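PDB 3OP7: aminotransferase class I and II from Streptococcus suis 89/1591, which probably transfers amino groups between amino acids and keto acids, using pyridoxal phosphate held as a Schiff base on a lysine of the enzyme. Local coordinates for residues Ile21-Gly26 with Gly331-Pro336; Leu101-Asp106 with Thr154-Cys159; Asp130-Glu135 with Arg148-Pro153; Ile313-Pro318 with Gln366-Phe371. All coordinates share one frame; numbering follows the deposited sequence. Where two conformers were deposited one is given.

Contact 1: Ile21-Gly26 with Gly331-Pro336; sequences IYDIAG and GVLLVP
Ile21-Gly26 and Gly331-Pro336 run parallel, their directions 10° apart, and pair as two short strands in which Tyr22 lies beside Val332 and Asp23 beside Leu333. Gly331 O receives two donors: Ile21 N at 2.7 Å, in the carbonyl plane and on a lone pair, and Tyr22 N, almost straight but tilted from that plane. Leu333 then links both ways along the pairing, giving its N to Tyr22 O at 3.0 Å and taking Ile24 N on its own O at 3.1 Å. Gly331 has positive phi, and Ile21 CD1 lies 4.0 Å from Gly331 CA.

On the Tyr22 side of the sheet, Val332 CG2 meets the edge of the phenol ring near its plane, while Ile21 CG2 sits over the centre of one ring face. Ile24 holds CG1 between its backbone N and carbonyl carbon (chi1 53°), which turns CD1 back to the partner strand, 3.7 Å from Val332 CG1 and alongside Leu334 CD2. On the other side, Asp23 OD1 accepts Ala25 N at 2.9 Å, closing an Asx turn; Ala25 CB touches both Leu333 CD2 and Val335 CG2, 3.8 Å from the latter.

Trp12 and Leu13 of helix 8-16 pack on Leu333, and Leu326 of helix 319-330 backs Val332. This small two-stranded parallel sheet ties the N-terminal segment to the C-terminal small domain, an association familiar in fold-type I aminotransferases.

Contact 2: Leu101-Asp106 with Thr154-Cys159; sequences LIEPGD and TTKMIC
Lys156, next to Met157 of strand 157-161, reaches back to the turn that joins helix 89-101 to strand 107-112, in the parallel part of the large-domain sheet of a fold-type I aminotransferase. The polar interactions gather at its NZ. A salt bridge runs to Asp106 OD2, although the carboxylate oxygen is modelled too close to the lysine chain and its exact place is uncertain. As modelled, the same oxygen also accepts Glu103 N, which would brace the type II beta turn from Glu103 to Asp106, itself closed by Asp106 N to Glu103 O at 3.0 Å. Lys156 leaves the backbone with CG anti to N (chi1 175°) and bends at chi3, bringing the amine beside the C-terminal end of the helix. Glu103 OE1 is hydrogen-bonded to Met2 N of the second subunit, so this turn also takes part in the dimer.

The apolar contacts lie beside this charged group. Ile102 CD1 passes Lys156 CD at 4.0 Å, the two chains running antiparallel as they pass. It also touches Met157, a selenomethionine, whose CE is 4.0 Å from Leu101 CD1, the Leu101 and Met157 side chains crossing near a right angle. Val97 and Leu98 of helix 89-101 also pack on Met157.

Water completes the polar group: it donates to Leu101 O at 2.7 Å and accepts from Lys156 NZ at 2.9 Å, supplementing a weak direct bond from NZ to Leu101 O.

Contact 3: Asp130-Glu135 with Arg148-Pro153; sequences DLWQIE and RQLIRP. With EDO (1,2-ethanediol), chain J.
Asp130, on strand 128-135, meets Leu150 through its carbon atoms: CG lies 4.0 Å from Leu150 CD2, the two side chains crossing at a slant. Asp130 OD2 makes a long salt bridge to Arg152 NH2, 3.8 Å away, in which the carboxylate and guanidinium planes stand 76° apart. A water closes the group, lying 2.9 Å from Asp130 OD2 and 2.6 Å from Leu150 O, and accepting from Arg152 NE in the plane of the guanidinium. Asp130 and Arg152 each also have a stronger partner outside the two segments: His107 hydrogen-bonds to Asp130 OD2, and Glu128 forms a salt bridge with Arg152.

Leu131 contributes its backbone, with O at 3.8 Å from Leu150 CD1. That same methyl then reaches Trp132, approaching the indole obliquely at CD1, 4.2 Å away. Trp132 NE1 is hydrogen-bonded to Asp143 O.

Leu150 thus spreads its two methyl branches over three successive strand residues. The last turn of helix 144-150 rests against strand 128-135, next to strand 107-112 in the sheet, while Leu179 and Tyr175 of helix 173-184 and Leu147 of helix 144-150 pack around the Trp132 ring.

Contact 4: Ile313-Pro318 with Gln366-Phe371; sequences IAVDMP and QFLRRF
Val315 and Phe371 form the closest pair, with Val315 CG1 lying over one face of the phenyl ring, 3.4 Å from Phe371 CD1. The side chains cross near a right angle. Met317, a selenomethionine, comes to the same ring, with Met317 SE 3.7 Å from Phe371 CE1. With Met317 SE 58° off the normal of the Phe371 ring, this is an oblique Met-aromatic contact. Met317 CG sits between the backbone N and carbonyl carbon (chi1 77°), and the chain bends at chi3 as it passes the ring.

Farther along, Leu368 CD2 touches both Ile313 CG2, at 3.9 Å, and Val315 CG2, at 4.0 Å. The valine therefore divides its branches, CG1 to the aromatic ring and CG2 to the leucine.

The next shell holds these groups in place. Phe371 N bonds to Leu368 O at 3.0 Å, which keeps ring and leucine on one turn of the chain. Phe367 CZ lies at the edge of the Phe371 ring, and Phe367 itself makes an edge-to-face pair with Phe322 of helix 319-330. Inverse gamma turns centred on Ala314 and Asp316 bend the other segment. Leu297 backs Val315 and Leu368.

Without a cross-segment hydrogen bond, this apolar contact holds the chain's C-terminal region: Leu368 packs on strand residues Ile313 and Val298, while Phe371 packs on the following loop, in the alpha/beta small domain of a fold-type I aminotransferase.

Overall arrangement
Contacts 2 and 3 differ from contacts 1 and 4 in both place and chemistry. Contacts 2 and 3, whose centres are about 13 Å apart, both belong to the large mixed sheet and adjoin in sequence; contact 3 is nested within the loop closed by contact 2. Both use charge and water, contact 3 at the surface and contact 2 partly buried. Contacts 1 and 4, about 16 Å apart between centres, lie on the same side of the chain's centre, and contact 1 is opposite contact 2. Contact 1 is the most buried and relies on backbone pairing, whereas contact 4, only partly buried, relies on apolar packing. Helix 319-330 links these two, following 313-318 and preceding 331-336.

Contact 1: Ile21-Gly26 with Gly331-Pro336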
# COMPACT_ATOMS: atom_id res chain seq x y z
N ILE A 21 25.62 12.45 7.41
CA ILE A 21 25.72 13.80 8.02
C ILE A 21 25.08 14.81 7.04
O ILE A 21 24.25 15.64 7.44
CB ILE A 21 27.16 14.18 8.37
CG1 ILE A 21 27.69 13.25 9.49
CG2 ILE A 21 27.23 15.66 8.78
CD1 ILE A 21 29.21 13.32 9.73
N TYR A 22 25.43 14.67 5.76
CA TYR A 22 24.91 15.53 4.68
C TYR A 22 24.17 14.64 3.69
O TYR A 22 24.79 14.03 2.85
CB TYR A 22 26.07 16.30 4.01
CG TYR A 22 26.88 17.04 5.03
CD1 TYR A 22 26.28 18.04 5.80
CD2 TYR A 22 28.20 16.69 5.31
CE1 TYR A 22 27.02 18.73 6.80
CE2 TYR A 22 28.94 17.35 6.31
CZ TYR A 22 28.33 18.37 7.05
OH TYR A 22 29.04 19.04 8.04
N ASP A 23 22.85 14.57 3.79
CA ASP A 23 22.05 13.64 2.98
C ASP A 23 21.62 14.30 1.67
O ASP A 23 20.70 15.09 1.65
CB ASP A 23 20.84 13.16 3.76
CG ASP A 23 20.05 12.07 3.02
OD1 ASP A 23 20.20 11.93 1.79
OD2 ASP A 23 19.30 11.34 3.68
N ILE A 24 22.34 14.02 0.57
CA ILE A 24 21.95 14.50 -0.76
C ILE A 24 21.58 13.29 -1.64
O ILE A 24 21.86 13.27 -2.84
CB ILE A 24 23.04 15.40 -1.42
CG1 ILE A 24 24.41 14.73 -1.46
CG2 ILE A 24 23.22 16.67 -0.60
CD1 ILE A 24 25.54 15.54 -2.18
N ALA A 25 20.94 12.30 -1.01
CA ALA A 25 20.50 11.09 -1.70
C ALA A 25 19.01 11.12 -2.00
O ALA A 25 18.58 10.47 -2.95
CB ALA A 25 20.83 9.85 -0.86
N GLY A 26 18.21 11.76 -1.15
CA GLY A 26 16.75 11.85 -1.42
C GLY A 26 16.52 12.68 -2.68
O GLY A 26 17.21 13.68 -2.90
N GLY A 331 30.76 11.93 5.60
CA GLY A 331 29.37 11.90 5.97
C GLY A 331 28.37 12.30 4.89
O GLY A 331 27.23 12.57 5.22
N VAL A 332 28.80 12.31 3.63
CA VAL A 332 27.95 12.70 2.51
C VAL A 332 27.30 11.45 1.90
O VAL A 332 27.98 10.46 1.57
CB VAL A 332 28.76 13.45 1.39
CG1 VAL A 332 27.87 13.82 0.20
CG2 VAL A 332 29.46 14.70 1.94
N LEU A 333 25.99 11.46 1.79
CA LEU A 333 25.27 10.30 1.24
C LEU A 333 24.76 10.61 -0.15
O LEU A 333 24.06 11.61 -0.36
CB LEU A 333 24.12 9.87 2.14
CG LEU A 333 23.42 8.54 1.75
CD1 LEU A 333 24.35 7.34 2.00
CD2 LEU A 333 22.10 8.38 2.48
N LEU A 334 25.13 9.73 -1.08
CA LEU A 334 24.65 9.71 -2.45
C LEU A 334 24.10 8.31 -2.67
O LEU A 334 24.23 7.44 -1.77
CB LEU A 334 25.84 9.93 -3.42
CG LEU A 334 26.48 11.33 -3.42
CD1 LEU A 334 27.84 11.31 -4.13
CD2 LEU A 334 25.55 12.29 -4.12
N VAL A 335 23.51 8.05 -3.84
CA VAL A 335 23.17 6.67 -4.24
C VAL A 335 24.07 6.29 -5.41
O VAL A 335 24.07 6.97 -6.43
CB VAL A 335 21.71 6.48 -4.59
CG1 VAL A 335 21.43 4.95 -4.91
CG2 VAL A 335 20.83 6.98 -3.42
N PRO A 336 24.88 5.23 -5.24
CA PRO A 336 25.83 4.92 -6.32
C PRO A 336 25.15 4.31 -7.53
O PRO A 336 24.11 3.62 -7.39
CB PRO A 336 26.78 3.90 -5.69
CG PRO A 336 25.98 3.23 -4.64
CD PRO A 336 25.03 4.29 -4.11

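Contact 2: Leu101-Asp106 with Thr154-Cys159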
# COMPACT_ATOMS: atom_id res chain seq x y z
N LEU A 101 -3.14 -5.70 -14.26
CA LEU A 101 -3.17 -5.87 -15.70
C LEU A 101 -2.22 -6.90 -16.27
O LEU A 101 -2.46 -7.39 -17.38
CB LEU A 101 -2.98 -4.52 -16.42
CG LEU A 101 -4.04 -3.48 -16.09
CD1 LEU A 101 -3.63 -2.15 -16.75
CD2 LEU A 101 -5.46 -3.92 -16.50
N ILE A 102 -1.13 -7.20 -15.58
CA ILE A 102 -0.09 -8.02 -16.16
C ILE A 102 -0.34 -9.48 -15.82
O ILE A 102 -0.53 -9.84 -14.65
CB ILE A 102 1.31 -7.57 -15.72
CG1 ILE A 102 1.61 -6.17 -16.25
CG2 ILE A 102 2.41 -8.55 -16.22
CD1 ILE A 102 1.38 -5.95 -17.76
N GLU A 103 -0.34 -10.32 -16.85
CA GLU A 103 -0.57 -11.77 -16.74
C GLU A 103 0.69 -12.54 -17.07
O GLU A 103 1.53 -12.07 -17.85
CB GLU A 103 -1.65 -12.19 -17.72
CG GLU A 103 -2.84 -11.30 -17.78
CD GLU A 103 -4.00 -11.77 -17.00
OE1 GLU A 103 -3.79 -12.09 -15.80
OE2 GLU A 103 -5.12 -11.83 -17.60
N PRO A 104 0.85 -13.75 -16.53
CA PRO A 104 1.98 -14.58 -16.88
C PRO A 104 2.10 -14.75 -18.39
O PRO A 104 1.09 -14.95 -19.06
CB PRO A 104 1.64 -15.94 -16.24
CG PRO A 104 0.77 -15.65 -15.16
CD PRO A 104 -0.05 -14.43 -15.57
N GLY A 105 3.30 -14.66 -18.92
CA GLY A 105 3.48 -14.79 -20.36
C GLY A 105 3.33 -13.50 -21.17
O GLY A 105 3.77 -13.46 -22.34
N ASP A 106 2.71 -12.48 -20.58
CA ASP A 106 2.61 -11.18 -21.22
C ASP A 106 4.00 -10.63 -21.56
O ASP A 106 4.92 -10.70 -20.76
CB ASP A 106 1.90 -10.17 -20.30
CG ASP A 106 0.40 -10.29 -20.33
OD1 ASP A 106 -0.14 -11.12 -21.08
OD2 ASP A 106 -0.25 -9.55 -19.54
N THR A 154 1.97 -8.82 -29.95
CA THR A 154 1.15 -8.99 -28.74
C THR A 154 1.70 -8.25 -27.54
O THR A 154 1.26 -8.50 -26.39
CB THR A 154 0.98 -10.52 -28.36
OG1 THR A 154 2.27 -11.11 -28.11
CG2 THR A 154 0.23 -11.30 -29.47
N THR A 155 2.61 -7.28 -27.73
CA THR A 155 3.14 -6.57 -26.59
C THR A 155 1.99 -5.96 -25.80
O THR A 155 1.18 -5.24 -26.36
CB THR A 155 4.19 -5.52 -27.01
OG1 THR A 155 5.32 -6.19 -27.60
CG2 THR A 155 4.67 -4.60 -25.81
N LYS A 156 1.96 -6.22 -24.51
CA LYS A 156 0.86 -5.76 -23.65
C LYS A 156 1.03 -4.36 -23.12
O LYS A 156 0.04 -3.60 -23.02
CB LYS A 156 0.66 -6.68 -22.47
CG LYS A 156 -0.40 -6.11 -21.51
CD LYS A 156 -1.16 -7.05 -20.63
CE LYS A 156 -2.21 -7.87 -21.36
NZ LYS A 156 -2.67 -8.93 -20.39
N MSE A 157 2.27 -4.00 -22.77
CA MSE A 157 2.52 -2.76 -22.06
C MSE A 157 3.95 -2.30 -22.25
O MSE A 157 4.85 -3.11 -22.33
CB MSE A 157 2.24 -2.95 -20.55
CG MSE A 157 2.38 -1.65 -19.73
SE MSE A 157 2.01 -1.92 -17.89
CE MSE A 157 0.10 -2.18 -18.07
N ILE A 158 4.13 -0.97 -22.37
CA ILE A 158 5.39 -0.30 -22.35
C ILE A 158 5.38 0.60 -21.11
O ILE A 158 4.41 1.36 -20.90
CB ILE A 158 5.60 0.57 -23.60
CG1 ILE A 158 5.61 -0.30 -24.85
CG2 ILE A 158 6.96 1.36 -23.53
CD1 ILE A 158 5.39 0.50 -26.16
N CYS A 159 6.42 0.48 -20.29
CA CYS A 159 6.56 1.28 -19.08
C CYS A 159 7.62 2.34 -19.24
O CYS A 159 8.77 2.05 -19.64
CB CYS A 159 6.89 0.38 -17.87
SG CYS A 159 5.75 -0.93 -17.54
O HOH W 1 -4.75 -7.73 -18.81

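Contact 3: Asp130-Glu135 with Arg148-Pro153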
# COMPACT_ATOMS: atom_id res chain seq x y z
N ASP A 130 11.38 -7.02 -21.69
CA ASP A 130 12.50 -6.50 -22.44
C ASP A 130 12.85 -5.09 -21.94
O ASP A 130 11.97 -4.32 -21.53
CB ASP A 130 12.13 -6.45 -23.93
CG ASP A 130 12.44 -7.74 -24.68
OD1 ASP A 130 13.55 -8.31 -24.47
OD2 ASP A 130 11.59 -8.18 -25.49
N LEU A 131 14.13 -4.76 -21.99
CA LEU A 131 14.64 -3.50 -21.48
C LEU A 131 14.95 -2.54 -22.60
O LEU A 131 15.71 -2.83 -23.53
CB LEU A 131 15.86 -3.75 -20.61
CG LEU A 131 15.61 -4.70 -19.41
CD1 LEU A 131 16.94 -4.88 -18.64
CD2 LEU A 131 14.51 -4.27 -18.47
N TRP A 132 14.35 -1.37 -22.51
CA TRP A 132 14.52 -0.34 -23.51
C TRP A 132 15.51 0.67 -22.95
O TRP A 132 15.16 1.49 -22.10
CB TRP A 132 13.14 0.27 -23.77
CG TRP A 132 13.10 1.27 -24.91
CD1 TRP A 132 13.92 1.32 -26.02
CD2 TRP A 132 12.16 2.34 -25.06
NE1 TRP A 132 13.54 2.35 -26.82
CE2 TRP A 132 12.48 3.01 -26.25
CE3 TRP A 132 11.10 2.83 -24.30
CZ2 TRP A 132 11.74 4.13 -26.72
CZ3 TRP A 132 10.38 3.93 -24.76
CH2 TRP A 132 10.68 4.55 -25.93
N GLN A 133 16.74 0.61 -23.48
CA GLN A 133 17.92 1.20 -22.83
C GLN A 133 18.07 2.70 -23.10
O GLN A 133 18.11 3.13 -24.25
CB GLN A 133 19.23 0.50 -23.27
CG GLN A 133 19.31 -1.01 -22.91
CD GLN A 133 19.66 -1.28 -21.46
OE1 GLN A 133 20.05 -0.37 -20.71
NE2 GLN A 133 19.47 -2.54 -21.04
N ILE A 134 18.20 3.49 -22.03
CA ILE A 134 18.44 4.91 -22.15
C ILE A 134 19.88 5.07 -22.66
O ILE A 134 20.74 4.22 -22.38
CB ILE A 134 18.19 5.70 -20.85
CG1 ILE A 134 19.17 5.29 -19.76
CG2 ILE A 134 16.69 5.52 -20.37
CD1 ILE A 134 18.85 5.92 -18.37
N GLU A 135 20.09 6.16 -23.41
CA GLU A 135 21.36 6.44 -24.04
C GLU A 135 21.90 7.82 -23.68
O GLU A 135 21.38 8.88 -24.08
CB GLU A 135 21.25 6.27 -25.57
CG GLU A 135 21.22 4.77 -25.96
CD GLU A 135 20.75 4.48 -27.38
OE1 GLU A 135 20.73 5.42 -28.20
OE2 GLU A 135 20.35 3.32 -27.65
N ARG A 148 11.09 -0.08 -31.88
CA ARG A 148 10.48 -0.76 -33.02
C ARG A 148 11.03 -2.18 -33.20
O ARG A 148 10.33 -3.02 -33.74
CB ARG A 148 10.61 0.06 -34.30
CG ARG A 148 9.80 1.33 -34.29
CD ARG A 148 9.85 2.04 -35.63
NE ARG A 148 9.21 3.34 -35.54
CZ ARG A 148 9.81 4.45 -35.16
NH1 ARG A 148 11.14 4.49 -35.00
NH2 ARG A 148 9.11 5.55 -35.03
N GLN A 149 12.26 -2.45 -32.76
CA GLN A 149 12.87 -3.78 -32.84
C GLN A 149 12.39 -4.68 -31.69
O GLN A 149 12.27 -5.92 -31.85
CB GLN A 149 14.40 -3.69 -32.82
CG GLN A 149 15.03 -2.93 -33.96
CD GLN A 149 16.53 -2.87 -33.82
OE1 GLN A 149 17.06 -2.90 -32.70
NE2 GLN A 149 17.23 -2.80 -34.94
N LEU A 150 12.11 -4.08 -30.54
CA LEU A 150 11.69 -4.86 -29.37
C LEU A 150 10.21 -5.21 -29.34
O LEU A 150 9.84 -6.22 -28.76
CB LEU A 150 12.01 -4.11 -28.07
CG LEU A 150 13.51 -3.91 -27.79
CD1 LEU A 150 13.66 -2.81 -26.73
CD2 LEU A 150 14.09 -5.24 -27.31
N ILE A 151 9.37 -4.36 -29.92
CA ILE A 151 7.91 -4.55 -29.85
C ILE A 151 7.50 -5.78 -30.65
O ILE A 151 8.12 -6.12 -31.69
CB ILE A 151 7.16 -3.26 -30.33
CG1 ILE A 151 5.70 -3.29 -29.85
CG2 ILE A 151 7.32 -3.06 -31.82
CD1 ILE A 151 4.97 -1.95 -29.79
N ARG A 152 6.42 -6.39 -30.20
CA ARG A 152 5.90 -7.61 -30.78
C ARG A 152 4.42 -7.41 -31.04
O ARG A 152 3.79 -6.58 -30.36
CB ARG A 152 6.04 -8.76 -29.78
CG ARG A 152 7.47 -9.09 -29.37
CD ARG A 152 7.39 -10.25 -28.35
NE ARG A 152 8.71 -10.51 -27.77
CZ ARG A 152 8.93 -11.43 -26.83
NH1 ARG A 152 7.94 -12.17 -26.38
NH2 ARG A 152 10.13 -11.56 -26.31
N PRO A 153 3.84 -8.29 -31.88
CA PRO A 153 2.44 -8.14 -32.21
C PRO A 153 1.54 -8.14 -31.00
O PRO A 153 0.49 -7.49 -31.03
CB PRO A 153 2.18 -9.34 -33.12
CG PRO A 153 3.49 -9.48 -33.86
CD PRO A 153 4.53 -9.20 -32.81
C1 EDO J . 4.38 2.39 -36.89
O1 EDO J . 3.73 3.63 -36.51
C2 EDO J . 5.80 2.68 -37.39
O2 EDO J . 6.82 2.51 -36.40
O HOH W 2 11.10 -8.46 -28.35

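Contact 4: Ile313-Pro318 with Gln366-Phe371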
# COMPACT_ATOMS: atom_id res chain seq x y z
N ILE A 313 31.09 10.55 -12.56
CA ILE A 313 32.32 10.75 -11.79
C ILE A 313 33.49 10.09 -12.53
O ILE A 313 33.53 8.86 -12.62
CB ILE A 313 32.19 10.16 -10.33
CG1 ILE A 313 30.96 10.68 -9.62
CG2 ILE A 313 33.47 10.45 -9.50
CD1 ILE A 313 30.89 12.18 -9.41
N ALA A 314 34.42 10.89 -13.05
CA ALA A 314 35.62 10.40 -13.77
C ALA A 314 36.74 9.90 -12.84
O ALA A 314 37.87 10.43 -12.85
CB ALA A 314 36.16 11.50 -14.73
N VAL A 315 36.42 8.86 -12.06
CA VAL A 315 37.35 8.19 -11.15
C VAL A 315 37.20 6.68 -11.36
O VAL A 315 36.08 6.15 -11.42
CB VAL A 315 37.04 8.52 -9.66
CG1 VAL A 315 37.99 7.73 -8.73
CG2 VAL A 315 37.17 10.04 -9.42
N ASP A 316 38.33 5.99 -11.41
CA ASP A 316 38.35 4.58 -11.77
C ASP A 316 38.21 3.69 -10.53
O ASP A 316 39.18 3.07 -10.05
CB ASP A 316 39.65 4.25 -12.55
CG ASP A 316 39.59 2.90 -13.24
OD1 ASP A 316 38.48 2.41 -13.50
OD2 ASP A 316 40.66 2.32 -13.54
N MSE A 317 37.00 3.66 -9.98
CA MSE A 317 36.70 2.75 -8.89
C MSE A 317 35.20 2.56 -8.86
O MSE A 317 34.45 3.46 -9.24
CB MSE A 317 37.23 3.27 -7.55
CG MSE A 317 36.44 4.37 -6.90
SE MSE A 317 37.02 4.98 -5.11
CE MSE A 317 36.82 3.46 -3.95
N PRO A 318 34.75 1.37 -8.43
CA PRO A 318 33.29 1.16 -8.35
C PRO A 318 32.61 2.26 -7.53
O PRO A 318 33.15 2.72 -6.52
CB PRO A 318 33.17 -0.22 -7.70
CG PRO A 318 34.45 -0.93 -8.09
CD PRO A 318 35.51 0.16 -8.06
N GLN A 366 36.13 18.00 -1.77
CA GLN A 366 37.26 17.64 -0.89
C GLN A 366 37.69 16.19 -1.12
O GLN A 366 38.88 15.90 -1.26
CB GLN A 366 36.88 17.81 0.59
CG GLN A 366 37.06 19.21 1.19
CD GLN A 366 36.67 19.22 2.66
OE1 GLN A 366 36.98 18.28 3.39
NE2 GLN A 366 35.96 20.27 3.10
N PHE A 367 36.71 15.29 -1.15
CA PHE A 367 36.95 13.88 -1.42
C PHE A 367 37.58 13.70 -2.80
O PHE A 367 38.56 12.98 -2.95
CB PHE A 367 35.63 13.10 -1.30
CG PHE A 367 35.79 11.62 -1.28
CD1 PHE A 367 36.60 11.00 -0.32
CD2 PHE A 367 35.14 10.82 -2.21
CE1 PHE A 367 36.75 9.61 -0.31
CE2 PHE A 367 35.30 9.44 -2.20
CZ PHE A 367 36.10 8.84 -1.25
N LEU A 368 37.04 14.40 -3.80
CA LEU A 368 37.53 14.29 -5.18
C LEU A 368 38.96 14.76 -5.39
O LEU A 368 39.66 14.24 -6.27
CB LEU A 368 36.59 15.02 -6.17
CG LEU A 368 35.27 14.31 -6.47
CD1 LEU A 368 34.24 15.29 -6.98
CD2 LEU A 368 35.48 13.16 -7.47
N ARG A 369 39.43 15.73 -4.59
CA ARG A 369 40.86 16.13 -4.66
C ARG A 369 41.82 14.96 -4.33
O ARG A 369 42.97 14.98 -4.76
CB ARG A 369 41.15 17.36 -3.78
CG ARG A 369 40.79 18.71 -4.45
N ARG A 370 41.34 13.94 -3.62
CA ARG A 370 42.12 12.73 -3.34
C ARG A 370 42.38 11.85 -4.59
O ARG A 370 43.27 11.00 -4.56
CB ARG A 370 41.47 11.88 -2.23
CG ARG A 370 41.17 12.63 -0.92
N PHE A 371 41.66 12.08 -5.69
CA PHE A 371 41.82 11.29 -6.94
C PHE A 371 42.45 12.02 -8.15
O PHE A 371 42.44 11.47 -9.26
CB PHE A 371 40.47 10.70 -7.36
CG PHE A 371 39.82 9.87 -6.30
CD1 PHE A 371 40.12 8.52 -6.17
CD2 PHE A 371 38.92 10.44 -5.41
CE1 PHE A 371 39.52 7.75 -5.17
CE2 PHE A 371 38.30 9.68 -4.41
CZ PHE A 371 38.61 8.33 -4.30